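Local coordinates for cell division control protein 13 (Saccharomyces cerevisiae, PDB 4HCE) that probably helps maintain telomeres by forming, through this OB2 domain, a dimer needed for productive binding of the partner protein Stn1, at residues B[3-11]-B[59-67]; B[100-110]-B[120-131]. All coordinates share one frame; numbering follows the deposited sequence.

Contact 1 (B[3-11]-B[59-67])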
loop_
_atom_site.group_PDB
_atom_site.type_symbol
_atom_site.label_atom_id
_atom_site.label_comp_id
_atom_site.label_asym_id
_atom_site.label_seq_id
_atom_site.Cartn_x
_atom_site.Cartn_y
_atom_site.Cartn_z
ATOM N N ILE B 3 2.703 7.725 19.576
ATOM C CA ILE B 3 2.514 6.241 19.678
ATOM C C ILE B 3 3.524 5.447 18.805
ATOM O O ILE B 3 4.286 6.027 18.022
ATOM C CB ILE B 3 1.026 5.810 19.453
ATOM C CG1 ILE B 3 0.672 5.650 17.965
ATOM C CG2 ILE B 3 0.063 6.742 20.177
ATOM C CD1 ILE B 3 0.569 4.196 17.556
ATOM N N SER B 4 3.534 4.122 18.958
ATOM C CA SER B 4 4.613 3.327 18.391
ATOM C C SER B 4 4.554 3.278 16.873
ATOM O O SER B 4 5.592 3.361 16.243
ATOM C CB SER B 4 4.660 1.916 18.993
ATOM O OG SER B 4 4.058 1.899 20.279
ATOM N N TYR B 5 3.357 3.172 16.284
ATOM C CA TYR B 5 3.263 2.981 14.839
ATOM C C TYR B 5 3.520 4.268 14.081
ATOM O O TYR B 5 4.191 4.258 13.026
ATOM C CB TYR B 5 1.969 2.255 14.412
ATOM C CG TYR B 5 1.844 0.902 15.084
ATOM C CD1 TYR B 5 2.789 -0.098 14.864
ATOM C CD2 TYR B 5 0.810 0.642 15.977
ATOM C CE1 TYR B 5 2.698 -1.331 15.503
ATOM C CE2 TYR B 5 0.707 -0.579 16.619
ATOM C CZ TYR B 5 1.645 -1.560 16.384
ATOM O OH TYR B 5 1.521 -2.767 17.020
ATOM N N GLU B 6 3.032 5.369 14.641
ATOM C CA GLU B 6 3.354 6.683 14.121
ATOM C C GLU B 6 4.858 6.949 14.197
ATOM O O GLU B 6 5.444 7.408 13.228
ATOM C CB GLU B 6 2.528 7.769 14.820
ATOM C CG GLU B 6 1.027 7.517 14.660
ATOM C CD GLU B 6 0.146 8.423 15.498
ATOM O OE1 GLU B 6 -0.662 7.902 16.314
ATOM O OE2 GLU B 6 0.236 9.655 15.326
ATOM N N GLN B 7 5.501 6.612 15.310
ATOM C CA GLN B 7 6.962 6.790 15.387
ATOM C C GLN B 7 7.718 5.795 14.523
ATOM O O GLN B 7 8.674 6.169 13.852
ATOM C CB GLN B 7 7.450 6.810 16.838
ATOM C CG GLN B 7 6.935 8.050 17.560
ATOM C CD GLN B 7 7.586 9.310 17.042
ATOM O OE1 GLN B 7 8.826 9.378 16.911
ATOM N NE2 GLN B 7 6.772 10.318 16.738
ATOM N N LEU B 8 7.266 4.541 14.470
ATOM C CA LEU B 8 7.893 3.598 13.520
ATOM C C LEU B 8 7.875 4.073 12.078
ATOM O O LEU B 8 8.791 3.757 11.310
ATOM C CB LEU B 8 7.237 2.214 13.567
ATOM C CG LEU B 8 7.748 1.259 14.629
ATOM C CD1 LEU B 8 6.996 -0.054 14.448
ATOM C CD2 LEU B 8 9.254 1.067 14.458
ATOM N N SER B 9 6.805 4.776 11.690
ATOM C CA SER B 9 6.643 5.212 10.300
ATOM C C SER B 9 7.591 6.334 9.915
ATOM O O SER B 9 7.656 6.717 8.753
ATOM C CB SER B 9 5.196 5.607 10.006
ATOM O OG SER B 9 4.352 4.518 10.369
ATOM N N LEU B 10 8.315 6.843 10.905
ATOM C CA LEU B 10 9.327 7.858 10.713
ATOM C C LEU B 10 10.745 7.283 10.667
ATOM O O LEU B 10 11.685 8.030 10.443
ATOM C CB LEU B 10 9.200 8.910 11.823
ATOM C CG LEU B 10 7.843 9.640 11.835
ATOM C CD1 LEU B 10 7.746 10.551 13.056
ATOM C CD2 LEU B 10 7.590 10.430 10.552
ATOM N N ALA B 11 10.878 5.960 10.865
ATOM C CA ALA B 11 12.175 5.254 10.926
ATOM C C ALA B 11 12.962 5.360 9.625
ATOM O O ALA B 11 12.407 5.157 8.543
ATOM C CB ALA B 11 11.982 3.786 11.294
ATOM N N VAL B 59 -5.440 1.183 9.961
ATOM C CA VAL B 59 -4.818 2.325 9.314
ATOM C C VAL B 59 -3.299 2.212 9.471
ATOM O O VAL B 59 -2.748 2.494 10.538
ATOM C CB VAL B 59 -5.514 3.696 9.673
ATOM C CG1 VAL B 59 -6.116 3.717 11.068
ATOM C CG2 VAL B 59 -4.648 4.910 9.409
ATOM N N PRO B 60 -2.632 1.673 8.424
ATOM C CA PRO B 60 -1.175 1.486 8.357
ATOM C C PRO B 60 -0.446 2.770 8.689
ATOM O O PRO B 60 -0.765 3.830 8.141
ATOM C CB PRO B 60 -0.924 1.130 6.893
ATOM C CG PRO B 60 -2.213 0.533 6.411
ATOM C CD PRO B 60 -3.323 1.118 7.240
ATOM N N GLY B 61 0.506 2.690 9.611
ATOM C CA GLY B 61 1.229 3.879 10.013
ATOM C C GLY B 61 0.646 4.579 11.214
ATOM O O GLY B 61 1.286 5.469 11.761
ATOM N N VAL B 62 -0.573 4.227 11.617
ATOM C CA VAL B 62 -1.094 4.745 12.883
ATOM C C VAL B 62 -1.543 3.640 13.830
ATOM O O VAL B 62 -1.381 3.746 15.031
ATOM C CB VAL B 62 -2.135 5.908 12.701
ATOM C CG1 VAL B 62 -2.390 6.231 11.250
ATOM C CG2 VAL B 62 -3.428 5.706 13.485
ATOM N N ASN B 63 -2.002 2.542 13.253
ATOM C CA ASN B 63 -2.755 1.504 13.933
ATOM C C ASN B 63 -2.027 0.187 13.930
ATOM O O ASN B 63 -2.311 -0.698 14.720
ATOM C CB ASN B 63 -3.987 1.222 13.069
ATOM C CG ASN B 63 -5.176 1.039 13.891
ATOM O OD1 ASN B 63 -5.095 1.240 15.095
ATOM N ND2 ASN B 63 -6.270 0.686 13.297
ATOM N N CYS B 64 -1.154 0.055 12.940
ATOM C CA CYS B 64 -0.531 -1.179 12.570
ATOM C C CYS B 64 0.577 -0.752 11.640
ATOM O O CYS B 64 0.656 0.417 11.256
ATOM C CB CYS B 64 -1.531 -2.080 11.836
ATOM S SG CYS B 64 -2.230 -1.432 10.281
ATOM N N ILE B 65 1.450 -1.675 11.274
ATOM C CA ILE B 65 2.336 -1.360 10.180
ATOM C C ILE B 65 2.115 -2.309 9.017
ATOM O O ILE B 65 1.741 -3.491 9.202
ATOM C CB ILE B 65 3.825 -1.282 10.588
ATOM C CG1 ILE B 65 4.281 -2.574 11.241
ATOM C CG2 ILE B 65 4.094 -0.056 11.477
ATOM C CD1 ILE B 65 5.705 -2.907 10.845
ATOM N N GLU B 66 2.331 -1.754 7.827
ATOM C CA GLU B 66 2.405 -2.486 6.578
ATOM C C GLU B 66 3.809 -3.123 6.430
ATOM O O GLU B 66 4.823 -2.474 6.607
ATOM C CB GLU B 66 2.096 -1.529 5.415
ATOM C CG GLU B 66 2.492 -2.081 4.056
ATOM C CD GLU B 66 2.654 -0.984 2.997
ATOM O OE1 GLU B 66 3.821 -0.555 2.677
ATOM O OE2 GLU B 66 1.600 -0.545 2.503
ATOM N N ILE B 67 3.857 -4.399 6.094
ATOM C CA ILE B 67 5.124 -5.091 5.867
ATOM C C ILE B 67 5.081 -5.681 4.458
ATOM O O ILE B 67 4.191 -6.481 4.137
ATOM C CB ILE B 67 5.337 -6.229 6.876
ATOM C CG1 ILE B 67 5.217 -5.727 8.329
ATOM C CG2 ILE B 67 6.684 -6.904 6.641
ATOM C CD1 ILE B 67 5.105 -6.854 9.353
#

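Contact 2 (B[100-110]-B[120-131])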
loop_
_atom_site.group_PDB
_atom_site.type_symbol
_atom_site.label_atom_id
_atom_site.label_comp_id
_atom_site.label_asym_id
_atom_site.label_seq_id
_atom_site.Cartn_x
_atom_site.Cartn_y
_atom_site.Cartn_z
ATOM N N ARG B 100 0.223 -15.991 18.644
ATOM C CA ARG B 100 1.030 -14.815 18.485
ATOM C C ARG B 100 2.211 -15.003 17.554
ATOM O O ARG B 100 2.706 -16.124 17.342
ATOM C CB ARG B 100 1.436 -14.313 19.856
ATOM C CG ARG B 100 0.145 -14.031 20.607
ATOM C CD ARG B 100 0.372 -13.226 21.820
ATOM N NE ARG B 100 0.645 -11.810 21.581
ATOM C CZ ARG B 100 -0.266 -10.863 21.430
ATOM N NH1 ARG B 100 -1.561 -11.161 21.365
ATOM N NH2 ARG B 100 0.139 -9.601 21.338
ATOM N N ILE B 101 2.618 -13.886 16.968
ATOM C CA ILE B 101 3.634 -13.874 15.945
ATOM C C ILE B 101 4.695 -12.877 16.341
ATOM O O ILE B 101 4.410 -11.857 16.968
ATOM C CB ILE B 101 3.027 -13.573 14.541
ATOM C CG1 ILE B 101 2.598 -14.886 13.885
ATOM C CG2 ILE B 101 4.049 -12.995 13.578
ATOM C CD1 ILE B 101 1.143 -15.214 14.035
ATOM N N SER B 102 5.927 -13.203 15.988
ATOM C CA SER B 102 7.028 -12.320 16.206
ATOM C C SER B 102 7.758 -12.105 14.883
ATOM O O SER B 102 8.055 -13.078 14.169
ATOM C CB SER B 102 7.964 -12.935 17.247
ATOM O OG SER B 102 8.995 -12.008 17.537
ATOM N N VAL B 103 8.060 -10.849 14.561
ATOM C CA VAL B 103 8.709 -10.523 13.289
ATOM C C VAL B 103 9.899 -9.583 13.511
ATOM O O VAL B 103 9.923 -8.773 14.451
ATOM C CB VAL B 103 7.723 -9.875 12.267
ATOM C CG1 VAL B 103 6.588 -10.821 11.900
ATOM C CG2 VAL B 103 7.154 -8.570 12.797
ATOM N N GLU B 104 10.899 -9.699 12.655
ATOM C CA GLU B 104 11.879 -8.645 12.549
ATOM C C GLU B 104 11.630 -7.988 11.228
ATOM O O GLU B 104 11.516 -8.664 10.215
ATOM C CB GLU B 104 13.306 -9.165 12.637
ATOM C CG GLU B 104 13.760 -9.305 14.067
ATOM C CD GLU B 104 15.141 -9.890 14.193
ATOM O OE1 GLU B 104 15.541 -10.161 15.353
ATOM O OE2 GLU B 104 15.813 -10.077 13.145
ATOM N N VAL B 105 11.527 -6.670 11.246
ATOM C CA VAL B 105 11.273 -5.923 10.029
ATOM C C VAL B 105 12.441 -4.988 9.788
ATOM O O VAL B 105 13.105 -4.542 10.742
ATOM C CB VAL B 105 9.918 -5.167 10.052
ATOM C CG1 VAL B 105 8.763 -6.155 10.138
ATOM C CG2 VAL B 105 9.834 -4.167 11.201
ATOM N N GLU B 106 12.689 -4.706 8.507
ATOM C CA GLU B 106 13.799 -3.886 8.112
ATOM C C GLU B 106 13.312 -2.805 7.181
ATOM O O GLU B 106 12.624 -3.090 6.214
ATOM C CB GLU B 106 14.860 -4.726 7.412
ATOM C CG GLU B 106 16.127 -3.941 7.136
ATOM C CD GLU B 106 17.230 -4.753 6.470
ATOM O OE1 GLU B 106 18.323 -4.171 6.312
ATOM O OE2 GLU B 106 17.033 -5.944 6.100
ATOM N N ARG B 107 13.701 -1.566 7.485
ATOM C CA ARG B 107 13.350 -0.408 6.708
ATOM C C ARG B 107 14.275 -0.386 5.482
ATOM O O ARG B 107 15.507 -0.252 5.624
ATOM C CB ARG B 107 13.581 0.853 7.562
ATOM C CG ARG B 107 12.928 2.104 7.023
ATOM C CD ARG B 107 11.417 1.897 7.056
ATOM N NE ARG B 107 10.707 3.145 6.886
ATOM C CZ ARG B 107 9.404 3.258 6.680
ATOM N NH1 ARG B 107 8.621 2.186 6.604
ATOM N NH2 ARG B 107 8.892 4.465 6.554
ATOM N N ILE B 108 13.691 -0.507 4.293
ATOM C CA ILE B 108 14.475 -0.543 3.054
ATOM C C ILE B 108 14.007 0.552 2.094
ATOM O O ILE B 108 12.883 1.046 2.188
ATOM C CB ILE B 108 14.390 -1.924 2.338
ATOM C CG1 ILE B 108 12.930 -2.274 1.991
ATOM C CG2 ILE B 108 15.052 -3.031 3.157
ATOM C CD1 ILE B 108 12.819 -3.358 0.931
ATOM N N LEU B 109 14.896 0.937 1.189
ATOM C CA LEU B 109 14.551 1.782 0.070
ATOM C C LEU B 109 14.157 0.822 -1.032
ATOM O O LEU B 109 14.978 0.048 -1.549
ATOM C CB LEU B 109 15.735 2.650 -0.342
ATOM C CG LEU B 109 15.559 3.559 -1.555
ATOM C CD1 LEU B 109 14.625 4.719 -1.260
ATOM C CD2 LEU B 109 16.921 4.067 -1.998
ATOM N N TRP B 110 12.873 0.841 -1.342
ATOM C CA TRP B 110 12.295 -0.120 -2.227
ATOM C C TRP B 110 12.129 0.563 -3.539
ATOM O O TRP B 110 11.219 1.373 -3.733
ATOM C CB TRP B 110 10.978 -0.590 -1.647
ATOM C CG TRP B 110 10.241 -1.586 -2.499
ATOM C CD1 TRP B 110 10.771 -2.638 -3.245
ATOM C CD2 TRP B 110 8.789 -1.660 -2.707
ATOM N NE1 TRP B 110 9.780 -3.327 -3.890
ATOM C CE2 TRP B 110 8.565 -2.794 -3.611
ATOM C CE3 TRP B 110 7.692 -0.923 -2.256
ATOM C CZ2 TRP B 110 7.287 -3.161 -4.025
ATOM C CZ3 TRP B 110 6.407 -1.306 -2.676
ATOM C CH2 TRP B 110 6.211 -2.400 -3.538
ATOM N N MET B 120 10.548 4.193 -2.532
ATOM C CA MET B 120 9.943 4.623 -1.272
ATOM C C MET B 120 10.494 3.842 -0.101
ATOM O O MET B 120 11.088 2.790 -0.289
ATOM C CB MET B 120 8.407 4.604 -1.319
ATOM C CG MET B 120 7.775 3.379 -1.934
ATOM S SD MET B 120 6.107 3.793 -2.492
ATOM C CE MET B 120 5.693 2.285 -3.358
ATOM N N ALA B 121 10.340 4.377 1.105
ATOM C CA ALA B 121 10.793 3.653 2.301
ATOM C C ALA B 121 9.643 2.778 2.750
ATOM O O ALA B 121 8.539 3.250 2.902
ATOM C CB ALA B 121 11.207 4.600 3.416
ATOM N N VAL B 122 9.908 1.493 2.929
ATOM C CA VAL B 122 8.893 0.562 3.391
ATOM C C VAL B 122 9.553 -0.354 4.410
ATOM O O VAL B 122 10.791 -0.419 4.486
ATOM C CB VAL B 122 8.309 -0.277 2.229
ATOM C CG1 VAL B 122 7.584 0.612 1.205
ATOM C CG2 VAL B 122 9.404 -1.084 1.543
ATOM N N TRP B 123 8.718 -1.036 5.196
ATOM C CA TRP B 123 9.155 -2.130 6.029
ATOM C C TRP B 123 9.142 -3.417 5.244
ATOM O O TRP B 123 8.130 -3.781 4.636
ATOM C CB TRP B 123 8.226 -2.256 7.241
ATOM C CG TRP B 123 8.416 -1.139 8.230
ATOM C CD1 TRP B 123 7.537 -0.103 8.531
ATOM C CD2 TRP B 123 9.597 -0.899 9.073
ATOM N NE1 TRP B 123 8.072 0.734 9.485
ATOM C CE2 TRP B 123 9.295 0.300 9.871
ATOM C CE3 TRP B 123 10.808 -1.538 9.252
ATOM C CZ2 TRP B 123 10.200 0.818 10.787
ATOM C CZ3 TRP B 123 11.706 -1.017 10.185
ATOM C CH2 TRP B 123 11.418 0.145 10.918
ATOM N N SER B 124 10.251 -4.140 5.239
ATOM C CA SER B 124 10.218 -5.465 4.649
ATOM C C SER B 124 10.444 -6.561 5.674
ATOM O O SER B 124 11.086 -6.327 6.685
ATOM C CB SER B 124 11.248 -5.595 3.543
ATOM O OG SER B 124 12.518 -5.526 4.130
ATOM N N LEU B 125 9.942 -7.757 5.388
ATOM C CA LEU B 125 10.031 -8.853 6.324
ATOM C C LEU B 125 11.419 -9.450 6.380
ATOM O O LEU B 125 11.849 -10.112 5.450
ATOM C CB LEU B 125 9.026 -9.954 5.961
ATOM C CG LEU B 125 8.867 -11.082 6.977
ATOM C CD1 LEU B 125 9.229 -10.602 8.385
ATOM C CD2 LEU B 125 7.432 -11.563 6.942
ATOM N N LYS B 126 12.127 -9.202 7.477
ATOM C CA LYS B 126 13.441 -9.792 7.679
ATOM C C LYS B 126 13.323 -11.221 8.226
ATOM O O LYS B 126 13.906 -12.152 7.689
ATOM C CB LYS B 126 14.293 -8.956 8.616
ATOM C CG LYS B 126 15.759 -9.324 8.578
ATOM C CD LYS B 126 16.576 -8.327 9.385
ATOM C CE LYS B 126 18.041 -8.415 8.986
ATOM N NZ LYS B 126 18.764 -9.349 9.881
ATOM N N ASN B 127 12.603 -11.367 9.330
ATOM C CA ASN B 127 12.392 -12.659 9.957
ATOM C C ASN B 127 10.982 -12.761 10.463
ATOM O O ASN B 127 10.352 -11.752 10.769
ATOM C CB ASN B 127 13.348 -12.859 11.122
ATOM C CG ASN B 127 14.744 -13.154 10.657
ATOM O OD1 ASN B 127 14.970 -14.084 9.868
ATOM N ND2 ASN B 127 15.697 -12.354 11.122
ATOM N N ILE B 128 10.508 -13.994 10.564
ATOM C CA ILE B 128 9.184 -14.279 11.100
ATOM C C ILE B 128 9.190 -15.604 11.834
ATOM O O ILE B 128 9.678 -16.629 11.334
ATOM C CB ILE B 128 8.061 -14.289 10.025
ATOM C CG1 ILE B 128 6.678 -14.582 10.668
ATOM C CG2 ILE B 128 8.370 -15.293 8.919
ATOM C CD1 ILE B 128 5.499 -14.014 9.897
ATOM N N SER B 129 8.630 -15.552 13.032
ATOM C CA SER B 129 8.408 -16.726 13.802
ATOM C C SER B 129 6.935 -16.819 14.148
ATOM O O SER B 129 6.325 -15.872 14.681
ATOM C CB SER B 129 9.246 -16.709 15.061
ATOM O OG SER B 129 8.863 -17.820 15.829
ATOM N N THR B 130 6.392 -17.984 13.812
ATOM C CA THR B 130 5.017 -18.398 14.077
ATOM C C THR B 130 4.905 -18.919 15.518
ATOM O O THR B 130 3.894 -19.496 15.917
ATOM C CB THR B 130 4.585 -19.435 13.003
ATOM O OG1 THR B 130 3.872 -18.759 11.959
ATOM C CG2 THR B 130 3.732 -20.565 13.576
ATOM N N ASP B 131 5.974 -18.687 16.279
ATOM C CA ASP B 131 6.016 -18.806 17.733
ATOM C C ASP B 131 6.482 -17.451 18.277
ATOM O O ASP B 131 6.557 -16.482 17.526
ATOM C CB ASP B 131 7.031 -19.872 18.124
ATOM C CG ASP B 131 6.596 -21.257 17.737
ATOM O OD1 ASP B 131 5.375 -21.495 17.628
ATOM O OD2 ASP B 131 7.481 -22.117 17.548
HETATM O O HOH W 1 2.744 -18.159 18.939
HETATM O O HOH W 2 14.914 -7.941 4.869
#

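Contact 1 (B[3-11]-B[59-67])
Glu6 and Val62 bring the two backbones closest, CA to CA 5.0 Å, where the short helix 4-8 lies against the loop that leads into strand 65-69 of this OB fold. No hydrogen bond crosses between the two segments; the helix is held by side-chain packing and by close backbone approaches. Tyr5 makes the largest share of it. With CG anti to its carbonyl carbon (chi1 -58°), its ring swings off the helix toward the loop, one face over Cys64, whose CA is 3.9 Å above the ring plane and over its centre. Ring atom CD2 reaches Asn63 C at 3.5 Å, and across the ring from it CD1 meets the Ile65 methyl CG2 at 3.6 Å, the two side chains crossing at about a right angle. A tyrosine suits this buried place because its flat ring covers backbone while its OH reaches to a hydrogen bond with Gln48 N. With an alanine in its place, Cys64 and Ile65 CG2 would probably lose their cover and Gln48 N its hydroxyl partner. Leu8 CD1 adds a looser apolar touch on the same Ile65 methyl. Glu6 contributes the aliphatic part of its chain, CG lying 3.9 Å from Val62 CA, while its CA makes a bent CA-H...O contact with Gly61 O. Gly61, with a positive phi of 93°, has a backbone shape in which a CB would press on the preceding carbonyl. Its CA comes within 3.2 Å of Ser9 OG, which donates a 2.7 Å hydrogen bond to Tyr5 O, from the opposite face of that carbonyl to Ser9 N.

Contact 2 (B[100-110]-B[120-131])
Ser102 and Ser129 form one of the antiparallel hydrogen-bonded pairs that tie strands 101-110 and 120-129 into the long beta hairpin of the OB fold. The ladder continues to Trp110 and Met120, broken once by a classic beta bulge: Lys126 N and Asn127 N both donate to Glu104 O, at 2.9 Å for Lys126, and the register shifts by one residue.

Polar side chains meet beside the bulge. Asn127 ND2 gives a 3.0 Å hydrogen bond to Glu104 OE2; OE2 lies in the plane of the amide, but the N-H comes to it from above the carboxylate plane. Glu104 OE1 is engaged by Arg18 in a salt bridge.

The cation-pi contact lies on the face shared by Val105, Arg107 and Trp123. Bent at chi2 (64°), the arginine lays CD 3.8 Å from the centroid of the six-membered ring of Trp123 and CZ 4.3 Å from that of the five-membered ring, guanidinium and indole planes 42° apart. An arginine offers both a methylene for CH-pi contact and a charge for the indole.

Apolar pairs lie on both faces: Val105 CG2 touches Trp123 CE3 at 3.4 Å, Ile128 CD1 meets Val103 CG1 at 3.9 Å, and opposite them Val122 CG2 sits 3.6 Å from Trp110 CB.

Because Arg107 NE also donates to Ala11 O, the guanidinium is held by a hydrogen bond as well as by the indole, which probably restrains its rotation and steadies its buried charge.

The two contacts meet at Trp123 and Arg107: Leu8 O packs against the Trp123 ring, Glu66 O against its CB, and Ser9 O against Arg107 NH2. Both serve the same sheet, since strand 65-69 runs beside strand 120-129, but they do so differently. Contact 2 is a long backbone ladder near the middle of the chain, its buried residues mostly apolar or aromatic, Arg107 and Ser124 excepted, and most of its exposed ones polar. Contact 1, smaller and farther from the centre, places a terminal helix on a loop by packing alone, with Tyr5, Cys64 and Ile65 as its buried residues. Each also borders the second subunit, contact 1 through Val62 and contact 2 through Ala121 among others.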